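Local coordinates for protein 1-deoxy-D-xylulose 5-phosphate reductoisomerase (Moraxella catarrhalis, PDB 4ZQG) that catalyses the NAD(P)H-dependent rearrangement and reduction of 1-deoxy-D-xylulose 5-phosphate to 2-C-methyl-D-erythritol 4-phosphate, the step of isoprenoid synthesis that fosmidomycin blocks, at residues A37-S42 / I90-D95; G13-I18 / L48-E53; A67-K72 / T80-G85; S112-A117 / L126-S131. All blocks are in the same frame, centred on the assembly; numbering follows the deposited sequence.

Contact 1 of 4, residues A37-S42 / I90-D95; sequences ALTGFS and IEIASD. With NAD (nicotinamide-adenine-dinucleotide), chain C.
The F41 ring carries the NAD adenine on one face, with NAD C6A 3.7 Å above the ring plane and displaced toward the rim. The overlap is therefore off-centre, and the closest pair is F41 CD2 with NAD N1A at 3.3 Å. The torsion about CA-CB places F41 CG opposite the backbone N (chi1 -166°), which sets the ring against the base. The same residue holds the adenosine ribose: F41 N donates to NAD O2B over 2.8 Å, with an N-H...O angle of 158°. This 2'-oxygen is the one that bears the extra phosphate in NADPH.

Away from the cofactor, the two segments meet through apolar atoms. I92 CG2 comes nearest A37 CB, at 3.7 Å, with I92 CG1 close behind, while I92 CD1 reaches T39 CG2 at 3.9 Å. The I92 and T39 side chains pass alongside each other in opposite senses, so they meet flank to flank. T39 turns its methyl toward I92 and its OG1 elsewhere, to a hydrogen bond with G13.

At the close of the helix, S94 OG and S94 N approach I90 O from opposite faces of its carbonyl plane. I92 packs from helix 85-93 onto strand 33-39 and also touches A10 and L12 of strand 7-12 and L83 of strand 81-84, so this one residue touches three strands of the parallel sheet.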
# COMPACT_ATOMS: atom_id res chain seq x y z
N ALA A 37 5.49 28.68 -17.27
CA ALA A 37 6.43 29.50 -16.53
C ALA A 37 7.42 28.72 -15.73
O ALA A 37 7.18 27.61 -15.40
CB ALA A 37 5.69 30.45 -15.62
N LEU A 38 8.58 29.32 -15.47
CA LEU A 38 9.67 28.70 -14.71
C LEU A 38 10.28 29.80 -13.88
O LEU A 38 10.30 30.91 -14.33
CB LEU A 38 10.76 28.18 -15.65
CG LEU A 38 10.34 27.17 -16.71
CD1 LEU A 38 11.49 26.94 -17.67
CD2 LEU A 38 9.99 25.85 -16.07
N THR A 39 10.74 29.52 -12.67
CA THR A 39 11.31 30.54 -11.83
C THR A 39 12.54 30.05 -11.15
O THR A 39 12.66 28.87 -10.86
CB THR A 39 10.38 30.98 -10.70
OG1 THR A 39 10.51 30.13 -9.54
CG2 THR A 39 8.92 31.08 -11.19
N GLY A 40 13.46 30.98 -10.89
CA GLY A 40 14.74 30.65 -10.29
C GLY A 40 15.32 31.87 -9.59
O GLY A 40 15.21 32.95 -10.10
N PHE A 41 15.92 31.71 -8.43
CA PHE A 41 16.33 32.87 -7.67
C PHE A 41 17.73 33.30 -8.08
O PHE A 41 17.89 34.41 -8.54
CB PHE A 41 16.25 32.57 -6.15
CG PHE A 41 16.32 33.80 -5.26
CD1 PHE A 41 17.47 34.07 -4.51
CD2 PHE A 41 15.23 34.68 -5.15
CE1 PHE A 41 17.53 35.17 -3.68
CE2 PHE A 41 15.29 35.78 -4.32
CZ PHE A 41 16.43 36.02 -3.58
N SER A 42 18.71 32.42 -7.95
CA SER A 42 20.11 32.77 -8.14
C SER A 42 20.72 32.34 -9.47
O SER A 42 21.58 33.03 -9.99
CB SER A 42 20.96 32.16 -7.02
OG SER A 42 21.01 33.05 -5.91
N ILE A 90 3.74 35.72 -7.46
CA ILE A 90 2.31 35.82 -7.23
C ILE A 90 1.58 35.85 -8.58
O ILE A 90 0.60 35.16 -8.78
CB ILE A 90 1.97 37.06 -6.34
CG1 ILE A 90 2.42 36.77 -4.89
CG2 ILE A 90 0.47 37.38 -6.32
CD1 ILE A 90 2.85 38.01 -4.12
N GLU A 91 2.12 36.61 -9.51
CA GLU A 91 1.56 36.70 -10.83
C GLU A 91 1.52 35.37 -11.56
O GLU A 91 0.52 35.02 -12.16
CB GLU A 91 2.39 37.68 -11.65
CG GLU A 91 1.74 38.12 -12.95
CD GLU A 91 2.61 39.10 -13.75
OE1 GLU A 91 3.23 40.10 -13.22
OE2 GLU A 91 2.65 38.83 -14.97
N ILE A 92 2.62 34.65 -11.54
CA ILE A 92 2.71 33.37 -12.21
C ILE A 92 1.79 32.39 -11.55
O ILE A 92 1.08 31.64 -12.22
CB ILE A 92 4.13 32.82 -12.16
CG1 ILE A 92 4.96 33.44 -13.27
CG2 ILE A 92 4.15 31.31 -12.33
CD1 ILE A 92 6.43 33.47 -12.94
N ALA A 93 1.79 32.40 -10.21
CA ALA A 93 0.94 31.50 -9.44
C ALA A 93 -0.55 31.72 -9.64
O ALA A 93 -1.31 30.77 -9.46
CB ALA A 93 1.27 31.58 -7.97
N SER A 94 -0.98 32.93 -10.00
CA SER A 94 -2.42 33.21 -10.21
C SER A 94 -2.81 33.45 -11.65
O SER A 94 -3.94 33.83 -11.95
CB SER A 94 -2.86 34.41 -9.36
OG SER A 94 -2.07 35.53 -9.60
N ASP A 95 -1.88 33.18 -12.54
CA ASP A 95 -2.03 33.49 -13.93
C ASP A 95 -3.22 32.71 -14.49
O ASP A 95 -3.33 31.49 -14.31
CB ASP A 95 -0.70 33.16 -14.63
CG ASP A 95 -0.66 33.59 -16.08
OD1 ASP A 95 -1.64 33.29 -16.79
OD2 ASP A 95 0.39 34.17 -16.49
PA NAD C . 16.71 23.65 -3.70
O1A NAD C . 17.47 24.39 -2.65
O2A NAD C . 17.38 22.58 -4.54
O5B NAD C . 15.90 24.65 -4.67
C5B NAD C . 15.05 25.69 -4.22
C4B NAD C . 14.41 26.44 -5.40
O4B NAD C . 13.73 27.58 -4.85
C3B NAD C . 15.43 26.95 -6.43
O3B NAD C . 14.92 26.89 -7.76
C2B NAD C . 15.64 28.40 -6.01
O2B NAD C . 15.84 29.28 -7.12
C1B NAD C . 14.35 28.79 -5.29
N9A NAD C . 14.63 29.72 -4.15
C8A NAD C . 15.55 29.54 -3.19
N7A NAD C . 15.56 30.57 -2.31
C5A NAD C . 14.63 31.44 -2.71
C6A NAD C . 14.17 32.75 -2.19
N6A NAD C . 14.73 33.29 -1.06
N1A NAD C . 13.19 33.34 -2.90
C2A NAD C . 12.67 32.80 -4.04
N3A NAD C . 13.05 31.62 -4.57
C4A NAD C . 14.02 30.90 -3.94
O3 NAD C . 15.44 23.01 -2.93
PN NAD C . 14.83 21.52 -3.02
O1N NAD C . 15.79 20.64 -2.26
O2N NAD C . 14.38 21.29 -4.44
O5D NAD C . 13.54 21.79 -2.10
C5D NAD C . 12.36 22.41 -2.62
C4D NAD C . 11.19 22.20 -1.66
O4D NAD C . 10.63 20.89 -1.76
C3D NAD C . 11.64 22.36 -0.22
O3D NAD C . 10.57 22.97 0.50
C2D NAD C . 11.93 20.95 0.25
O2D NAD C . 11.84 20.85 1.68
C1D NAD C . 10.88 20.16 -0.54
N1N NAD C . 11.30 18.78 -0.81
C2N NAD C . 12.41 18.53 -1.56
C3N NAD C . 12.83 17.20 -1.79
C7N NAD C . 14.04 16.87 -2.63
O7N NAD C . 14.20 15.74 -3.04
N7N NAD C . 14.92 17.82 -2.94
C4N NAD C . 12.09 16.16 -1.25
C5N NAD C . 10.97 16.46 -0.52
C6N NAD C . 10.58 17.77 -0.30

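Contact 2 of 4, residues G13-I18 / L48-E53; sequences GATGSI and LALAME. With NAD (nicotinamide-adenine-dinucleotide), chain C.
L50 CD1 is the atom that reaches the turn of 13-18. That methyl rests 3.8 Å from A14 O and lies somewhat farther, at 4.3 Å, from A14 CB. T15 offers a second, looser approach through its own methyl, since T15 CG2 stands 4.4 Å from L50 CD1. The contact is thus one leucine branch against a backbone carbonyl and two small methyl groups, and no hydrogen bond crosses it.

T15 is turned so that its two branches serve different neighbours. With chi1 at 52°, its hydroxyl sits between the backbone N and the carbonyl carbon and faces the cofactor, whereas CG2 is directed to the L50 side. T15 OG1 is hydrogen-bonded to NAD O3B at 2.7 Å, and T15 N adds a weak bond to the same ribose oxygen.

The pyrophosphate is gripped by the backbone at the start of the helix. S17 N donates to NAD O2A over 3.0 Å at an N-H...O angle of 166°, and I18 N donates to NAD O2N over 3.0 Å at 170°. I18 also brings its CD1 to 3.4 Å from NAD C3N of the nicotinamide. The two backbone bonds put the phosphates at the amino end of helix 17-26, whose N-cap position is G16; the helix dipole would be expected to stabilise their charge. A type I turn over 13-16, following strand 7-12 and leading into such a helix, is the glycine-rich dinucleotide-binding turn of the Rossmann fold.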
# COMPACT_ATOMS: atom_id res chain seq x y z
N GLY A 13 10.41 27.48 -8.67
CA GLY A 13 11.60 26.83 -8.09
C GLY A 13 12.17 25.82 -9.06
O GLY A 13 12.70 24.81 -8.65
N ALA A 14 12.10 26.13 -10.35
CA ALA A 14 12.49 25.21 -11.45
C ALA A 14 13.94 24.82 -11.55
O ALA A 14 14.25 23.89 -12.26
CB ALA A 14 12.06 25.78 -12.80
N THR A 15 14.82 25.53 -10.85
CA THR A 15 16.27 25.34 -10.97
C THR A 15 16.82 24.45 -9.91
O THR A 15 17.95 24.07 -9.99
CB THR A 15 17.05 26.67 -10.88
OG1 THR A 15 16.66 27.42 -9.71
CG2 THR A 15 16.79 27.51 -12.12
N GLY A 16 16.03 24.14 -8.89
CA GLY A 16 16.53 23.30 -7.81
C GLY A 16 16.35 21.82 -8.08
O GLY A 16 16.03 21.38 -9.20
N SER A 17 16.53 21.04 -7.02
CA SER A 17 16.53 19.58 -7.09
C SER A 17 15.17 19.06 -7.59
O SER A 17 15.07 18.31 -8.56
CB SER A 17 16.80 19.07 -5.68
OG SER A 17 17.31 17.77 -5.73
N ILE A 18 14.12 19.55 -6.93
CA ILE A 18 12.76 19.20 -7.25
C ILE A 18 12.51 19.61 -8.71
O ILE A 18 11.96 18.84 -9.51
CB ILE A 18 11.77 19.84 -6.22
CG1 ILE A 18 11.90 19.17 -4.88
CG2 ILE A 18 10.34 19.74 -6.69
CD1 ILE A 18 11.45 17.71 -4.83
N LEU A 48 18.10 30.77 -17.81
CA LEU A 48 18.18 31.04 -19.22
C LEU A 48 18.18 29.79 -20.07
O LEU A 48 17.39 29.70 -21.02
CB LEU A 48 19.42 31.90 -19.56
CG LEU A 48 19.45 32.37 -21.02
CD1 LEU A 48 18.45 33.48 -21.24
CD2 LEU A 48 20.83 32.83 -21.46
N ALA A 49 19.09 28.84 -19.76
CA ALA A 49 19.16 27.57 -20.53
C ALA A 49 17.79 26.88 -20.58
O ALA A 49 17.39 26.35 -21.65
CB ALA A 49 20.21 26.65 -19.95
N LEU A 50 17.05 26.89 -19.46
CA LEU A 50 15.69 26.34 -19.44
C LEU A 50 14.73 27.13 -20.31
O LEU A 50 13.97 26.58 -21.07
CB LEU A 50 15.15 26.25 -17.98
CG LEU A 50 15.93 25.35 -16.98
CD1 LEU A 50 15.23 25.29 -15.63
CD2 LEU A 50 16.13 23.96 -17.52
N ALA A 51 14.77 28.43 -20.18
CA ALA A 51 14.04 29.32 -21.08
C ALA A 51 14.22 28.93 -22.55
O ALA A 51 13.24 28.69 -23.26
CB ALA A 51 14.52 30.74 -20.86
N MET A 52 15.46 28.79 -22.98
CA MET A 52 15.74 28.43 -24.37
C MET A 52 15.24 27.03 -24.73
O MET A 52 14.82 26.76 -25.87
CB MET A 52 17.24 28.47 -24.65
CG MET A 52 17.90 29.78 -24.26
SD MET A 52 19.66 29.59 -24.46
CE MET A 52 20.20 31.30 -24.45
N GLU A 53 15.28 26.13 -23.76
CA GLU A 53 14.80 24.80 -24.00
C GLU A 53 13.28 24.77 -24.13
O GLU A 53 12.75 24.20 -25.06
CB GLU A 53 15.27 23.85 -22.89
CG GLU A 53 14.72 22.45 -23.11
CD GLU A 53 15.21 21.44 -22.14
OE1 GLU A 53 15.87 21.81 -21.16
OE2 GLU A 53 14.88 20.25 -22.38
PA NAD C . 16.71 23.65 -3.70
O1A NAD C . 17.47 24.39 -2.65
O2A NAD C . 17.38 22.58 -4.54
O5B NAD C . 15.90 24.65 -4.67
C5B NAD C . 15.05 25.69 -4.22
C4B NAD C . 14.41 26.44 -5.40
O4B NAD C . 13.73 27.58 -4.85
C3B NAD C . 15.43 26.95 -6.43
O3B NAD C . 14.92 26.89 -7.76
C2B NAD C . 15.64 28.40 -6.01
O2B NAD C . 15.84 29.28 -7.12
C1B NAD C . 14.35 28.79 -5.29
N9A NAD C . 14.63 29.72 -4.15
C8A NAD C . 15.55 29.54 -3.19
N7A NAD C . 15.56 30.57 -2.31
C5A NAD C . 14.63 31.44 -2.71
C6A NAD C . 14.17 32.75 -2.19
N6A NAD C . 14.73 33.29 -1.06
N1A NAD C . 13.19 33.34 -2.90
C2A NAD C . 12.67 32.80 -4.04
N3A NAD C . 13.05 31.62 -4.57
C4A NAD C . 14.02 30.90 -3.94
O3 NAD C . 15.44 23.01 -2.93
PN NAD C . 14.83 21.52 -3.02
O1N NAD C . 15.79 20.64 -2.26
O2N NAD C . 14.38 21.29 -4.44
O5D NAD C . 13.54 21.79 -2.10
C5D NAD C . 12.36 22.41 -2.62
C4D NAD C . 11.19 22.20 -1.66
O4D NAD C . 10.63 20.89 -1.76
C3D NAD C . 11.64 22.36 -0.22
O3D NAD C . 10.57 22.97 0.50
C2D NAD C . 11.93 20.95 0.25
O2D NAD C . 11.84 20.85 1.68
C1D NAD C . 10.88 20.16 -0.54
N1N NAD C . 11.30 18.78 -0.81
C2N NAD C . 12.41 18.53 -1.56
C3N NAD C . 12.83 17.20 -1.79
C7N NAD C . 14.04 16.87 -2.63
O7N NAD C . 14.20 15.74 -3.04
N7N NAD C . 14.92 17.82 -2.94
C4N NAD C . 12.09 16.16 -1.25
C5N NAD C . 10.97 16.46 -0.52
C6N NAD C . 10.58 17.77 -0.30

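Contact 3 of 4, residues A67-K72 / T80-G85; sequences AQLSQK and TIILSG
I82 meets L69 and S70 together through its CG2 methyl, which lies 3.9 Å from L69 CD1 and 3.8 Å from S70 OG. Its first torsion explains this double contact: at chi1 -59° CG2 stands anti to the backbone N, on the flank that faces the helix. The CG1 arm takes the other branch position, and I82 CG1 comes only to 4.1 Å from S70 OG, so the methyl makes the closer approach. Along the helix, L69 has CG nearly opposite its backbone N (chi1 -157°), and its second torsion, -116°, lies away from the usual staggered values. The L69 and I82 side chains cross obliquely, with a single branch of each touching.

This is the helix-to-second-strand contact of a beta-alpha-beta unit made of strand 58-61, helix 66-75 and strand 81-84. The last of these is the outermost strand at one side of the parallel Rossmann sheet. L69 also touches I59 of the first strand, while I82 leans on Y66 and V73 of the helix.

S70 presents its oxygen to an apolar branch, yet that hydroxyl is hydrogen-bonded to Y66 O, one turn back in the helix. This bond satisfies its polar end within the helix, and the contact with I82 remains one of van der Waals type.

A side-chain hydrogen bond also runs along the helix: K72 NZ donates to Q68 OE1, one turn back, at 3.0 Å. The same NZ has a long, weak ion pair with D45.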
# COMPACT_ATOMS: atom_id res chain seq x y z
N ALA A 67 17.56 42.63 -14.37
CA ALA A 67 18.17 43.37 -15.48
C ALA A 67 19.07 42.46 -16.29
O ALA A 67 18.91 42.35 -17.49
CB ALA A 67 18.94 44.59 -14.99
N GLN A 68 19.98 41.78 -15.61
CA GLN A 68 20.91 40.88 -16.29
C GLN A 68 20.17 39.82 -17.11
O GLN A 68 20.54 39.51 -18.23
CB GLN A 68 21.84 40.23 -15.27
CG GLN A 68 22.70 39.08 -15.79
CD GLN A 68 23.19 38.20 -14.64
OE1 GLN A 68 23.61 37.06 -14.84
NE2 GLN A 68 23.09 38.71 -13.41
N LEU A 69 19.11 39.28 -16.56
CA LEU A 69 18.44 38.19 -17.20
C LEU A 69 17.64 38.70 -18.37
O LEU A 69 17.54 38.01 -19.37
CB LEU A 69 17.54 37.44 -16.19
CG LEU A 69 17.07 35.98 -16.33
CD1 LEU A 69 15.56 35.90 -16.46
CD2 LEU A 69 17.72 35.19 -17.46
N SER A 70 17.07 39.91 -18.24
CA SER A 70 16.31 40.53 -19.33
C SER A 70 17.18 40.79 -20.55
O SER A 70 16.73 40.57 -21.67
CB SER A 70 15.65 41.84 -18.90
OG SER A 70 14.74 41.64 -17.81
N GLN A 71 18.41 41.23 -20.33
CA GLN A 71 19.34 41.43 -21.44
C GLN A 71 19.57 40.12 -22.17
O GLN A 71 19.49 40.06 -23.39
CB GLN A 71 20.68 41.96 -20.95
CG GLN A 71 21.54 42.42 -22.10
CD GLN A 71 20.79 43.42 -22.98
OE1 GLN A 71 20.44 44.52 -22.53
NE2 GLN A 71 20.52 43.02 -24.21
N LYS A 72 19.84 39.07 -21.40
CA LYS A 72 20.20 37.79 -21.93
C LYS A 72 19.08 37.10 -22.67
O LYS A 72 19.31 36.34 -23.62
CB LYS A 72 20.75 36.91 -20.82
CG LYS A 72 22.14 37.33 -20.38
CD LYS A 72 22.65 36.48 -19.22
CE LYS A 72 23.90 37.11 -18.58
NZ LYS A 72 24.54 36.25 -17.54
N THR A 80 9.87 35.48 -24.33
CA THR A 80 9.60 35.29 -22.91
C THR A 80 9.49 36.58 -22.08
O THR A 80 10.42 37.38 -22.05
CB THR A 80 10.73 34.42 -22.29
OG1 THR A 80 10.98 33.27 -23.12
CG2 THR A 80 10.36 33.95 -20.91
N ILE A 81 8.37 36.74 -21.37
CA ILE A 81 8.21 37.81 -20.37
C ILE A 81 9.03 37.53 -19.11
O ILE A 81 8.96 36.42 -18.55
CB ILE A 81 6.74 37.99 -19.94
CG1 ILE A 81 5.86 38.40 -21.12
CG2 ILE A 81 6.66 38.99 -18.80
CD1 ILE A 81 4.43 37.91 -21.05
N ILE A 82 9.78 38.52 -18.64
CA ILE A 82 10.60 38.34 -17.45
C ILE A 82 9.93 39.09 -16.33
O ILE A 82 9.36 40.16 -16.57
CB ILE A 82 12.01 38.89 -17.61
CG1 ILE A 82 12.70 38.22 -18.78
CG2 ILE A 82 12.82 38.66 -16.36
CD1 ILE A 82 12.35 38.82 -20.13
N LEU A 83 10.00 38.51 -15.12
CA LEU A 83 9.38 39.03 -13.92
C LEU A 83 10.40 38.99 -12.81
O LEU A 83 11.42 38.32 -12.94
CB LEU A 83 8.16 38.19 -13.57
CG LEU A 83 7.05 38.07 -14.59
CD1 LEU A 83 5.89 37.26 -14.03
CD2 LEU A 83 6.53 39.43 -15.02
N SER A 84 10.17 39.68 -11.71
CA SER A 84 11.08 39.54 -10.57
C SER A 84 10.39 39.56 -9.24
O SER A 84 9.27 39.98 -9.13
CB SER A 84 12.12 40.65 -10.60
OG SER A 84 11.54 41.90 -10.30
N GLY A 85 11.10 39.11 -8.21
CA GLY A 85 10.59 39.08 -6.83
C GLY A 85 9.25 38.41 -6.55
O GLY A 85 8.67 37.72 -7.39

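Contact 4 of 4, residues S112-A117 / L126-S131; sequences SSTLAA and LANKES. With NAD (nicotinamide-adenine-dinucleotide), chain C.
T114 has the most surface buried here, and its two branches meet different partners. Its OG1 lies 3.1 Å from S131 OG, while its CG2 methyl is 4.1 Å from L126 CD1. At chi1 -55° that methyl stands anti to the backbone N; the T114 and L126 side chains cross at about a right angle, and the contact is CG2 against CD1. The hydrogen bond of T114 OG1 goes to G110 O, just ahead of its own helix.

S131, the second main participant, donates from OG to N128 OD1 over 2.6 Å. The donor sits 38° out of the amide carbonyl plane, with a C=O...O angle of 140°. N128 OD1 is itself 3.6 Å from T114 OG1. At its other end N128 is held by G107 O, and a weak bond from ND2 reaches E130 OE1.

These residues join helix 111-120 of the Rossmann domain to the end of strand 123-126, the turn after it and the start of helix 130-146, beside the cofactor. L126 ends the strand and carries the third part of the contact, touching A103 of the adjacent strand as well.

Past L126 the turn runs along the nicotinamide ribose. A127 CB is 3.1 Å from NAD O4D, and E130 OE1 accepts a hydrogen bond of 2.6 Å from NAD O3D. K129 touches fosmidomycin, and its NZ makes a salt bridge to D154 and a hydrogen bond to E235, two of the magnesium ligands.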
# COMPACT_ATOMS: atom_id res chain seq x y z
N SER A 112 3.94 33.02 -0.09
CA SER A 112 2.99 33.92 -0.72
C SER A 112 2.51 33.41 -2.07
O SER A 112 1.37 33.55 -2.39
CB SER A 112 3.65 35.25 -0.87
OG SER A 112 4.74 35.26 0.05
N SER A 113 3.39 32.82 -2.85
CA SER A 113 2.97 32.28 -4.13
C SER A 113 2.16 30.99 -3.97
O SER A 113 1.25 30.72 -4.76
CB SER A 113 4.17 32.03 -5.03
OG SER A 113 5.20 31.40 -4.30
N THR A 114 2.48 30.20 -2.94
CA THR A 114 1.63 29.06 -2.63
C THR A 114 0.20 29.54 -2.33
O THR A 114 -0.72 28.99 -2.86
CB THR A 114 2.17 28.23 -1.48
OG1 THR A 114 3.51 27.82 -1.79
CG2 THR A 114 1.29 26.97 -1.23
N LEU A 115 0.05 30.60 -1.54
CA LEU A 115 -1.25 31.15 -1.27
C LEU A 115 -1.93 31.70 -2.49
O LEU A 115 -3.12 31.46 -2.70
CB LEU A 115 -1.18 32.26 -0.25
CG LEU A 115 -0.95 31.84 1.18
CD1 LEU A 115 -0.65 33.07 2.00
CD2 LEU A 115 -2.16 31.15 1.75
N ALA A 116 -1.21 32.51 -3.25
CA ALA A 116 -1.74 33.05 -4.51
C ALA A 116 -2.32 31.92 -5.37
O ALA A 116 -3.39 32.05 -5.93
CB ALA A 116 -0.65 33.79 -5.28
N ALA A 117 -1.58 30.83 -5.47
CA ALA A 117 -2.06 29.66 -6.20
C ALA A 117 -3.35 29.06 -5.54
O ALA A 117 -4.32 28.75 -6.22
CB ALA A 117 -0.95 28.62 -6.31
N LEU A 126 2.70 20.15 -4.23
CA LEU A 126 3.40 20.78 -3.14
C LEU A 126 4.64 20.05 -2.76
O LEU A 126 4.61 18.95 -2.30
CB LEU A 126 2.48 20.91 -1.95
CG LEU A 126 2.98 21.85 -0.88
CD1 LEU A 126 2.99 23.26 -1.39
CD2 LEU A 126 2.07 21.75 0.31
N ALA A 127 5.78 20.68 -2.94
CA ALA A 127 7.02 20.13 -2.46
C ALA A 127 7.33 20.91 -1.23
O ALA A 127 7.63 20.39 -0.17
CB ALA A 127 8.13 20.31 -3.49
N ASN A 128 7.27 22.21 -1.43
CA ASN A 128 7.52 23.22 -0.43
C ASN A 128 6.68 23.05 0.85
O ASN A 128 5.56 23.59 0.98
CB ASN A 128 7.21 24.55 -1.10
CG ASN A 128 7.30 25.69 -0.18
OD1 ASN A 128 6.46 26.58 -0.22
ND2 ASN A 128 8.32 25.69 0.67
N LYS A 129 7.26 22.33 1.80
CA LYS A 129 6.56 21.93 3.05
C LYS A 129 6.53 23.06 4.09
O LYS A 129 5.59 23.15 4.88
CB LYS A 129 7.21 20.68 3.68
CG LYS A 129 8.66 20.93 4.12
CD LYS A 129 9.34 19.65 4.56
CE LYS A 129 9.37 18.63 3.46
NZ LYS A 129 10.41 17.60 3.75
N GLU A 130 7.55 23.92 4.07
CA GLU A 130 7.55 25.10 4.91
C GLU A 130 6.28 25.95 4.71
O GLU A 130 5.82 26.61 5.62
CB GLU A 130 8.84 25.89 4.72
CG GLU A 130 10.12 25.08 5.02
CD GLU A 130 10.71 24.32 3.81
OE1 GLU A 130 9.99 24.09 2.80
OE2 GLU A 130 11.91 23.91 3.84
N SER A 131 5.66 25.90 3.54
CA SER A 131 4.38 26.58 3.36
C SER A 131 3.24 26.12 4.29
O SER A 131 2.46 26.91 4.79
CB SER A 131 3.91 26.41 1.93
OG SER A 131 4.43 27.47 1.16
PA NAD C . 16.71 23.65 -3.70
O1A NAD C . 17.47 24.39 -2.65
O2A NAD C . 17.38 22.58 -4.54
O5B NAD C . 15.90 24.65 -4.67
C5B NAD C . 15.05 25.69 -4.22
C4B NAD C . 14.41 26.44 -5.40
O4B NAD C . 13.73 27.58 -4.85
C3B NAD C . 15.43 26.95 -6.43
O3B NAD C . 14.92 26.89 -7.76
C2B NAD C . 15.64 28.40 -6.01
O2B NAD C . 15.84 29.28 -7.12
C1B NAD C . 14.35 28.79 -5.29
N9A NAD C . 14.63 29.72 -4.15
C8A NAD C . 15.55 29.54 -3.19
N7A NAD C . 15.56 30.57 -2.31
C5A NAD C . 14.63 31.44 -2.71
C6A NAD C . 14.17 32.75 -2.19
N6A NAD C . 14.73 33.29 -1.06
N1A NAD C . 13.19 33.34 -2.90
C2A NAD C . 12.67 32.80 -4.04
N3A NAD C . 13.05 31.62 -4.57
C4A NAD C . 14.02 30.90 -3.94
O3 NAD C . 15.44 23.01 -2.93
PN NAD C . 14.83 21.52 -3.02
O1N NAD C . 15.79 20.64 -2.26
O2N NAD C . 14.38 21.29 -4.44
O5D NAD C . 13.54 21.79 -2.10
C5D NAD C . 12.36 22.41 -2.62
C4D NAD C . 11.19 22.20 -1.66
O4D NAD C . 10.63 20.89 -1.76
C3D NAD C . 11.64 22.36 -0.22
O3D NAD C . 10.57 22.97 0.50
C2D NAD C . 11.93 20.95 0.25
O2D NAD C . 11.84 20.85 1.68
C1D NAD C . 10.88 20.16 -0.54
N1N NAD C . 11.30 18.78 -0.81
C2N NAD C . 12.41 18.53 -1.56
C3N NAD C . 12.83 17.20 -1.79
C7N NAD C . 14.04 16.87 -2.63
O7N NAD C . 14.20 15.74 -3.04
N7N NAD C . 14.92 17.82 -2.94
C4N NAD C . 12.09 16.16 -1.25
C5N NAD C . 10.97 16.46 -0.52
C6N NAD C . 10.58 17.77 -0.30

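Contacts 1, 2 and 4 all reach the NAD: contact 1 at the adenine and its ribose, contact 2 chiefly at the O3B hydroxyl and the pyrophosphate, contact 4 at the nicotinamide ribose. Contact 4 alone of the four also extends to the fosmidomycin and magnesium site, through K129. Contacts 1 and 2 are joined directly, T39 O and A14 N being 2.8 Å apart. Contact 4 meets contact 1 through A93 CB and S113 O at 3.3 Å, and contact 2 through I18 CG2 and A127 CB at 3.9 Å. Contact 3 lies at the sheet margin, its centre 23 Å from that of contact 4, but L83 CD1 packs against E91 OE2 of contact 1 at 3.7 Å.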